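Local coordinates for aminopeptidase N family protein (Idiomarina loihiensis L2TR, PDB 4FGM), which binds zinc and probably acts as an aminopeptidase of the M61 family, with a probable PDZ-like module beside its metallopeptidase domain, at residues 512-525 against 546-560. Numbering follows the deposited sequence.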
loop_
_atom_site.group_PDB
_atom_site.type_symbol
_atom_site.label_atom_id
_atom_site.label_comp_id
_atom_site.label_asym_id
_atom_site.label_seq_id
_atom_site.Cartn_x
_atom_site.Cartn_y
_atom_site.Cartn_z
ATOM N N ALA A 512 27.181 -15.065 15.810
ATOM C CA ALA A 512 28.455 -15.102 15.119
ATOM C C ALA A 512 28.986 -13.687 14.904
ATOM O O ALA A 512 30.173 -13.493 14.671
ATOM C CB ALA A 512 28.289 -15.821 13.789
ATOM N N GLY A 513 28.098 -12.701 14.991
ATOM C CA GLY A 513 28.508 -11.324 14.804
ATOM C C GLY A 513 28.309 -10.797 13.395
ATOM O O GLY A 513 29.006 -9.876 12.984
ATOM N N LEU A 514 27.387 -11.388 12.644
ATOM C CA LEU A 514 27.103 -10.925 11.286
ATOM C C LEU A 514 26.054 -9.823 11.381
ATOM O O LEU A 514 25.234 -9.818 12.301
ATOM C CB LEU A 514 26.553 -12.070 10.426
ATOM C CG LEU A 514 27.544 -13.131 9.955
ATOM C CD1 LEU A 514 26.781 -14.358 9.481
ATOM C CD2 LEU A 514 28.416 -12.553 8.848
ATOM N N SER A 515 26.056 -8.908 10.421
ATOM C CA SER A 515 25.099 -7.814 10.442
ATOM C C SER A 515 24.560 -7.510 9.069
ATOM O O SER A 515 25.187 -7.839 8.059
ATOM C CB SER A 515 25.755 -6.547 10.997
ATOM O OG SER A 515 26.236 -6.752 12.313
ATOM N N ALA A 516 23.392 -6.870 9.034
ATOM C CA ALA A 516 22.787 -6.491 7.769
ATOM C C ALA A 516 23.819 -5.620 7.068
ATOM O O ALA A 516 24.451 -4.774 7.700
ATOM C CB ALA A 516 21.514 -5.704 8.014
ATOM N N GLY A 517 24.006 -5.840 5.771
ATOM C CA GLY A 517 24.986 -5.059 5.028
ATOM C C GLY A 517 26.254 -5.846 4.742
ATOM O O GLY A 517 26.947 -5.583 3.762
ATOM N N ASP A 518 26.569 -6.801 5.613
ATOM C CA ASP A 518 27.745 -7.641 5.436
ATOM C C ASP A 518 27.531 -8.541 4.219
ATOM O O ASP A 518 26.394 -8.784 3.809
ATOM C CB ASP A 518 27.959 -8.551 6.653
ATOM C CG ASP A 518 28.240 -7.788 7.926
ATOM O OD1 ASP A 518 28.510 -6.571 7.855
ATOM O OD2 ASP A 518 28.207 -8.419 9.005
ATOM N N LYS A 519 28.624 -9.023 3.637
ATOM C CA LYS A 519 28.525 -9.939 2.510
ATOM C C LYS A 519 29.291 -11.211 2.826
ATOM O O LYS A 519 30.517 -11.204 2.907
ATOM C CB LYS A 519 29.066 -9.327 1.214
ATOM C CG LYS A 519 29.045 -10.333 0.060
ATOM C CD LYS A 519 28.606 -9.724 -1.262
ATOM C CE LYS A 519 29.688 -8.863 -1.877
ATOM N NZ LYS A 519 30.939 -9.644 -2.117
ATOM N N ILE A 520 28.555 -12.296 3.034
ATOM C CA ILE A 520 29.162 -13.577 3.330
ATOM C C ILE A 520 29.842 -14.048 2.056
ATOM O O ILE A 520 29.226 -14.138 0.998
ATOM C CB ILE A 520 28.109 -14.601 3.788
ATOM C CG1 ILE A 520 27.457 -14.121 5.091
ATOM C CG2 ILE A 520 28.765 -15.953 4.025
ATOM C CD1 ILE A 520 26.273 -14.946 5.534
ATOM N N ILE A 521 31.129 -14.338 2.177
ATOM C CA ILE A 521 31.948 -14.753 1.055
ATOM C C ILE A 521 32.267 -16.252 1.065
ATOM O O ILE A 521 32.425 -16.871 0.018
ATOM C CB ILE A 521 33.229 -13.869 1.042
ATOM C CG1 ILE A 521 33.347 -13.207 -0.320
ATOM C CG2 ILE A 521 34.459 -14.641 1.481
ATOM C CD1 ILE A 521 32.187 -12.281 -0.611
ATOM N N ALA A 522 32.350 -16.837 2.252
ATOM C CA ALA A 522 32.616 -18.268 2.359
ATOM C C ALA A 522 31.999 -18.842 3.626
ATOM O O ALA A 522 31.839 -18.144 4.625
ATOM C CB ALA A 522 34.120 -18.534 2.350
ATOM N N ILE A 523 31.634 -20.117 3.560
ATOM C CA ILE A 523 31.068 -20.833 4.695
ATOM C C ILE A 523 31.894 -22.113 4.796
ATOM O O ILE A 523 32.006 -22.860 3.825
ATOM C CB ILE A 523 29.581 -21.185 4.457
ATOM C CG1 ILE A 523 28.749 -19.900 4.371
ATOM C CG2 ILE A 523 29.062 -22.069 5.594
ATOM C CD1 ILE A 523 27.391 -20.104 3.740
ATOM N N ASP A 524 32.489 -22.350 5.962
ATOM C CA ASP A 524 33.320 -23.533 6.174
ATOM C C ASP A 524 34.452 -23.575 5.128
ATOM O O ASP A 524 34.855 -24.645 4.670
ATOM C CB ASP A 524 32.467 -24.804 6.073
ATOM C CG ASP A 524 33.051 -25.961 6.858
ATOM O OD1 ASP A 524 34.154 -25.799 7.430
ATOM O OD2 ASP A 524 32.406 -27.032 6.911
ATOM N N HIS A 525 34.947 -22.398 4.755
ATOM C CA HIS A 525 36.024 -22.258 3.774
ATOM C C HIS A 525 35.602 -22.546 2.339
ATOM O O HIS A 525 36.447 -22.656 1.457
ATOM C CB HIS A 525 37.205 -23.151 4.160
ATOM C CG HIS A 525 37.689 -22.918 5.555
ATOM N ND1 HIS A 525 38.446 -21.820 5.904
ATOM C CD2 HIS A 525 37.460 -23.598 6.704
ATOM C CE1 HIS A 525 38.660 -21.833 7.207
ATOM N NE2 HIS A 525 38.071 -22.901 7.718
ATOM N N VAL A 546 31.003 -23.856 12.200
ATOM C CA VAL A 546 31.760 -23.591 10.988
ATOM C C VAL A 546 32.288 -22.170 11.048
ATOM O O VAL A 546 31.809 -21.339 11.828
ATOM C CB VAL A 546 30.896 -23.720 9.725
ATOM C CG1 VAL A 546 30.358 -25.136 9.598
ATOM C CG2 VAL A 546 29.765 -22.703 9.765
ATOM N N THR A 547 33.286 -21.898 10.222
ATOM C CA THR A 547 33.868 -20.577 10.159
ATOM C C THR A 547 33.187 -19.833 9.019
ATOM O O THR A 547 32.907 -20.413 7.972
ATOM C CB THR A 547 35.385 -20.671 9.916
ATOM O OG1 THR A 547 35.997 -21.293 11.050
ATOM C CG2 THR A 547 35.994 -19.285 9.715
ATOM N N ILE A 548 32.893 -18.557 9.237
ATOM C CA ILE A 548 32.250 -17.754 8.208
ATOM C C ILE A 548 33.196 -16.629 7.840
ATOM O O ILE A 548 33.782 -16.002 8.724
ATOM C CB ILE A 548 30.948 -17.087 8.709
ATOM C CG1 ILE A 548 29.939 -18.140 9.180
ATOM C CG2 ILE A 548 30.377 -16.189 7.599
ATOM C CD1 ILE A 548 29.432 -19.048 8.103
ATOM N N HIS A 549 33.361 -16.379 6.548
ATOM C CA HIS A 549 34.205 -15.282 6.109
ATOM C C HIS A 549 33.255 -14.294 5.456
ATOM O O HIS A 549 32.528 -14.650 4.521
ATOM C CB HIS A 549 35.256 -15.739 5.098
ATOM C CG HIS A 549 36.372 -16.528 5.702
ATOM N ND1 HIS A 549 36.365 -17.905 5.762
ATOM C CD2 HIS A 549 37.536 -16.135 6.275
ATOM C CE1 HIS A 549 37.473 -18.326 6.343
ATOM N NE2 HIS A 549 38.202 -17.271 6.664
ATOM N N ALA A 550 33.248 -13.062 5.943
ATOM C CA ALA A 550 32.345 -12.083 5.386
ATOM C C ALA A 550 32.934 -10.705 5.461
ATOM O O ALA A 550 33.733 -10.388 6.337
ATOM C CB ALA A 550 31.024 -12.124 6.124
ATOM N N PHE A 551 32.529 -9.885 4.516
ATOM C CA PHE A 551 32.999 -8.515 4.462
ATOM C C PHE A 551 32.051 -7.542 5.127
ATOM O O PHE A 551 30.812 -7.625 4.892
ATOM C CB PHE A 551 33.134 -8.042 3.025
ATOM C CG PHE A 551 34.390 -8.457 2.362
ATOM C CD1 PHE A 551 35.600 -7.906 2.767
ATOM C CD2 PHE A 551 34.371 -9.383 1.319
ATOM C CE1 PHE A 551 36.783 -8.269 2.146
ATOM C CE2 PHE A 551 35.546 -9.757 0.690
ATOM C CZ PHE A 551 36.756 -9.199 1.097
ATOM N N ARG A 552 32.579 -6.668 5.994
ATOM C CA ARG A 552 31.715 -5.636 6.574
ATOM C C ARG A 552 32.427 -4.455 5.873
ATOM O O ARG A 552 33.624 -4.164 6.138
ATOM C CB ARG A 552 31.829 -5.509 8.098
ATOM C CG ARG A 552 31.096 -4.230 8.558
ATOM C CD ARG A 552 30.658 -4.362 10.007
ATOM N NE ARG A 552 29.873 -5.586 10.185
ATOM C CZ ARG A 552 29.777 -6.234 11.345
ATOM N NH1 ARG A 552 30.413 -5.767 12.437
ATOM N NH2 ARG A 552 29.084 -7.365 11.419
ATOM N N ARG A 553 31.701 -3.765 4.988
ATOM C CA ARG A 553 32.286 -2.678 4.184
ATOM C C ARG A 553 33.439 -3.387 3.454
ATOM O O ARG A 553 33.205 -4.408 2.786
ATOM C CB ARG A 553 32.836 -1.532 5.035
ATOM C CG ARG A 553 31.710 -0.837 5.759
ATOM C CD ARG A 553 32.268 0.337 6.532
ATOM N NE ARG A 553 33.169 -0.116 7.601
ATOM C CZ ARG A 553 32.771 -0.448 8.833
ATOM N NH1 ARG A 553 31.467 -0.385 9.176
ATOM N NH2 ARG A 553 33.678 -0.816 9.736
ATOM N N ASP A 554 34.668 -2.883 3.546
ATOM C CA ASP A 554 35.765 -3.543 2.845
ATOM C C ASP A 554 36.673 -4.317 3.796
ATOM O O ASP A 554 37.806 -4.634 3.452
ATOM C CB ASP A 554 36.581 -2.520 2.059
ATOM C CG ASP A 554 37.506 -1.696 2.937
ATOM O OD1 ASP A 554 37.096 -1.233 4.019
ATOM O OD2 ASP A 554 38.656 -1.497 2.521
ATOM N N GLU A 555 36.177 -4.621 4.991
ATOM C CA GLU A 555 36.960 -5.370 5.969
ATOM C C GLU A 555 36.480 -6.819 5.967
ATOM O O GLU A 555 35.284 -7.091 6.040
ATOM C CB GLU A 555 36.763 -4.768 7.360
ATOM C CG GLU A 555 37.208 -3.311 7.454
ATOM C CD GLU A 555 36.822 -2.655 8.766
ATOM O OE1 GLU A 555 37.057 -3.268 9.834
ATOM O OE2 GLU A 555 36.298 -1.522 8.727
ATOM N N LEU A 556 37.420 -7.755 5.865
ATOM C CA LEU A 556 37.087 -9.175 5.869
ATOM C C LEU A 556 37.062 -9.688 7.299
ATOM O O LEU A 556 38.037 -9.561 8.034
ATOM C CB LEU A 556 38.111 -10.003 5.076
ATOM C CG LEU A 556 37.708 -11.490 5.009
ATOM C CD1 LEU A 556 36.469 -11.641 4.134
ATOM C CD2 LEU A 556 38.842 -12.328 4.448
HETATM N N MSE A 557 35.936 -10.259 7.692
HETATM C CA MSE A 557 35.795 -10.799 9.031
HETATM C C MSE A 557 35.883 -12.316 8.974
HETATM O O MSE A 557 35.376 -12.940 8.042
HETATM C CB MSE A 557 34.439 -10.412 9.638
HETATM C CG MSE A 557 34.185 -8.923 9.762
HETATM SE SE MSE A 557 32.406 -8.579 10.492
HETATM C CE MSE A 557 31.350 -9.319 9.054
ATOM N N THR A 558 36.538 -12.898 9.971
ATOM C CA THR A 558 36.656 -14.345 10.078
ATOM C C THR A 558 35.861 -14.640 11.341
ATOM O O THR A 558 36.333 -14.402 12.452
ATOM C CB THR A 558 38.118 -14.780 10.258
ATOM O OG1 THR A 558 38.871 -14.360 9.119
ATOM C CG2 THR A 558 38.225 -16.288 10.389
ATOM N N LEU A 559 34.647 -15.143 11.157
ATOM C CA LEU A 559 33.756 -15.425 12.273
ATOM C C LEU A 559 33.489 -16.909 12.504
ATOM O O LEU A 559 33.639 -17.740 11.606
ATOM C CB LEU A 559 32.417 -14.719 12.035
ATOM C CG LEU A 559 32.475 -13.224 11.696
ATOM C CD1 LEU A 559 31.103 -12.713 11.285
ATOM C CD2 LEU A 559 32.980 -12.461 12.902
ATOM N N GLU A 560 33.088 -17.229 13.728
ATOM C CA GLU A 560 32.743 -18.594 14.086
ATOM C C GLU A 560 31.229 -18.627 14.294
ATOM O O GLU A 560 30.668 -17.792 15.008
ATOM C CB GLU A 560 33.463 -19.032 15.370
ATOM C CG GLU A 560 32.856 -20.290 15.996
ATOM C CD GLU A 560 33.676 -20.859 17.150
ATOM O OE1 GLU A 560 34.785 -21.379 16.897
ATOM O OE2 GLU A 560 33.207 -20.789 18.308
HETATM O O HOH W 1 32.046 -14.963 15.885
HETATM O O HOH W 2 28.030 -7.267 14.284
HETATM O O HOH W 3 34.862 -24.170 9.579
HETATM O O HOH W 4 34.516 -19.821 5.659
#
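Strand 519-523 pairs antiparallel with the first strand of the 546-552/555-560 beta hairpin, in the sheet of what is probably a PDZ-like module far from the zinc site, and a salt bridge locks one end. Lys519 N donates a hydrogen bond to Phe551 O at 2.9 Å, and Phe551 N returns one to Lys519 O. Further along, His549 O accepts from both Ile521 N (2.7 Å) and Ala522 N (3.2 Å), a classic beta bulge that shifts the register by one. Asp524 N then hydrogen-bonds Thr547 O. Ile523 CG1 lies 3.9 Å from Ile548 CD1, the side chains running alongside. Leu514 CD2 packs on Leu559 CD1 of the second hairpin strand at 3.6 Å.

Arg552, bent at chi3 (-54°), thereby turns its NE/NH2 edge to the Asp518 carboxylate: NE meets OD1 at 2.9 Å, nearly straight (177°), NH2 meets the syn lone pair of OD2 at 2.8 Å, and the planes lie 22° apart. NH2 also hydrogen-bonds Gly513 O, while SE of Met557, a selenomethionine, sits over one guanidinium face. A leucine in place of Arg552 would probably leave buried Asp518 without its countercharge. Because Ser515 N also donates to OD2, these neighbours would be expected to keep Asp518 ionised.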